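Local coordinates for protein extracellular ligand-binding receptor (Rhodopseudomonas palustris, PDB 4F06) that binds p-hydroxybenzoic acid and probably delivers such lignin-derived aromatic acids to an ABC transporter as its solute-binding component, at residues Ala77-Tyr80 with Asn84-Ala87. Residues are numbered along the deposited sequence; the frame is centred on the assembly and turned at random.
Sequences AGLY and NAMA. With PHB (p-hydroxybenzoic acid), chain B.
L79 packs against the first turn of helix 82-88 through van der Waals contacts. Its CB meets the CB of A85 at 4.0 Å, and CG approaches A85 CA. With CG anti to the carbonyl carbon (chi1 -66°), the leucine runs alongside the helix backbone, and CD1 comes to 3.9 Å from C of N84 and 4.1 Å from its CB. No hydrogen bond joins the two segments; polar ties run to the neighbouring loop, where E52 takes Y80 N through OE1 and N84 ND2 through OE2, while N84 OD1 accepts from N of N56. The Y80 ring turns away from the helix; C6 of p-hydroxybenzoic acid (PHB) sits over one face of it, displaced toward the rim, and Y80 CZ lies 3.6 Å from PHB C5. Y80 OH is hydrogen-bonded to A204 O, and Y80 O, hydrogen-bonded to N103 ND2, lies 3.5 Å from PHB C6. An alanine in place of Y80 would probably leave the C5-C6 edge of the ligand without its aromatic neighbour and A204 O without its hydroxyl partner. The short turn from parallel strand 75-78 into helix 82-88 is a strand-turn-helix element that lines the ligand pocket of this periplasmic binding protein fold.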
ATOM      1  N   ALA A  77     -10.667  -9.595  -4.078  1.00  6.34           N
ATOM      2  CA  ALA A  77      -9.730  -8.483  -4.193  1.00  6.29           C
ATOM      3  C   ALA A  77      -9.790  -7.637  -2.945  1.00  6.03           C
ATOM      4  O   ALA A  77     -10.782  -7.675  -2.199  1.00  7.05           O
ATOM      5  CB  ALA A  77     -10.061  -7.587  -5.393  1.00  7.98           C
ATOM      6  N   GLY A  78      -8.731  -6.859  -2.726  1.00  6.99           N
ATOM      7  CA  GLY A  78      -8.754  -5.842  -1.671  1.00  6.68           C
ATOM      8  C   GLY A  78      -7.760  -6.169  -0.597  1.00  6.02           C
ATOM      9  O   GLY A  78      -6.576  -6.448  -0.888  1.00  6.97           O
ATOM     10  N   LEU A  79      -8.255  -6.184   0.647  1.00  6.03           N
ATOM     11  CA  LEU A  79      -7.519  -6.603   1.864  1.00  5.89           C
ATOM     12  C   LEU A  79      -6.543  -5.531   2.296  1.00  5.55           C
ATOM     13  O   LEU A  79      -5.356  -5.509   1.894  1.00  6.42           O
ATOM     14  CB  LEU A  79      -6.878  -8.011   1.757  1.00  6.59           C
ATOM     15  CG  LEU A  79      -7.838  -9.206   1.643  1.00  7.85           C
ATOM     16  CD1 LEU A  79      -8.706  -9.311   2.909  1.00 10.53           C
ATOM     17  CD2 LEU A  79      -8.663  -9.233   0.363  1.00 10.59           C
ATOM     18  N   TYR A  80      -7.039  -4.630   3.134  1.00  5.82           N
ATOM     19  CA  TYR A  80      -6.197  -3.562   3.642  1.00  5.79           C
ATOM     20  C   TYR A  80      -5.093  -4.105   4.591  1.00  5.04           C
ATOM     21  O   TYR A  80      -3.909  -3.757   4.446  1.00  5.53           O
ATOM     22  CB  TYR A  80      -7.053  -2.526   4.376  1.00  6.79           C
ATOM     23  CG  TYR A  80      -6.316  -1.243   4.671  1.00  5.78           C
ATOM     24  CD1 TYR A  80      -5.828  -0.453   3.621  1.00  6.07           C
ATOM     25  CD2 TYR A  80      -6.090  -0.824   5.994  1.00  5.88           C
ATOM     26  CE1 TYR A  80      -5.118   0.721   3.885  1.00  6.80           C
ATOM     27  CE2 TYR A  80      -5.420   0.374   6.278  1.00  6.05           C
ATOM     28  CZ  TYR A  80      -4.927   1.128   5.219  1.00  6.15           C
ATOM     29  OH  TYR A  80      -4.206   2.296   5.407  1.00  7.19           O
ATOM     30  N   ASN A  84      -5.667  -9.909   7.794  1.00  6.52           N
ATOM     31  CA  ASN A  84      -6.888 -10.261   7.073  1.00  6.30           C
ATOM     32  C   ASN A  84      -6.593 -10.972   5.777  1.00  6.73           C
ATOM     33  O   ASN A  84      -7.207 -12.008   5.468  1.00  7.55           O
ATOM     34  CB  ASN A  84      -7.749  -9.010   6.873  1.00  7.06           C
ATOM     35  CG  ASN A  84      -8.228  -8.436   8.195  1.00  6.87           C
ATOM     36  OD1 ASN A  84      -8.358  -9.166   9.219  1.00  8.53           O
ATOM     37  ND2 ASN A  84      -8.575  -7.142   8.192  1.00  7.23           N
ATOM     38  N   ALA A  85      -5.590 -10.491   5.031  1.00  6.42           N
ATOM     39  CA  ALA A  85      -5.156 -11.206   3.829  1.00  6.59           C
ATOM     40  C   ALA A  85      -4.628 -12.607   4.177  1.00  6.25           C
ATOM     41  O   ALA A  85      -4.905 -13.581   3.456  1.00  7.72           O
ATOM     42  CB  ALA A  85      -4.067 -10.444   3.116  1.00  7.57           C
HETATM   43  N   MSE A  86      -3.896 -12.728   5.281  1.00  7.64           N
HETATM   44  CA  MSE A  86      -3.416 -14.048   5.685  1.00  7.18           C
HETATM   45  C   MSE A  86      -4.514 -15.032   5.999  1.00  6.81           C
HETATM   46  O   MSE A  86      -4.348 -16.232   5.763  1.00  8.05           O
HETATM   47  CB  MSE A  86      -2.487 -13.911   6.897  1.00  9.36           C
HETATM   48  CG  MSE A  86      -1.188 -13.137   6.680  1.00  9.48           C
HETATM   49 SE   MSE A  86       0.021 -14.073   5.547  0.75 12.23          SE
HETATM   50  CE  MSE A  86       1.609 -12.972   5.950  1.00 12.01           C
ATOM     51  N   ALA A  87      -5.626 -14.548   6.535  1.00  7.85           N
ATOM     52  CA  ALA A  87      -6.753 -15.417   6.869  1.00  9.13           C
ATOM     53  C   ALA A  87      -7.448 -15.944   5.619  1.00  8.40           C
ATOM     54  O   ALA A  87      -7.946 -17.069   5.617  1.00  9.75           O
ATOM     55  CB  ALA A  87      -7.738 -14.645   7.752  1.00 11.00           C
TER
HETATM   56  C1' PHB B 401      -0.823  -3.980   6.134  1.00  5.03           C
HETATM   57  O1' PHB B 401      -0.170  -4.757   5.425  1.00  5.40           O
HETATM   58  O2' PHB B 401      -1.484  -4.370   7.157  1.00  5.57           O
HETATM   59  C1  PHB B 401      -0.775  -2.522   5.802  1.00  5.47           C
HETATM   60  C2  PHB B 401       0.326  -1.990   5.103  1.00  5.23           C
HETATM   61  C3  PHB B 401       0.397  -0.643   4.840  1.00  5.87           C
HETATM   62  C4  PHB B 401      -0.589   0.209   5.289  1.00  5.78           C
HETATM   63  C5  PHB B 401      -1.671  -0.291   5.984  1.00  6.07           C
HETATM   64  C6  PHB B 401      -1.773  -1.649   6.261  1.00  6.13           C
HETATM   65  O4  PHB B 401      -0.539   1.543   5.100  1.00  6.32           O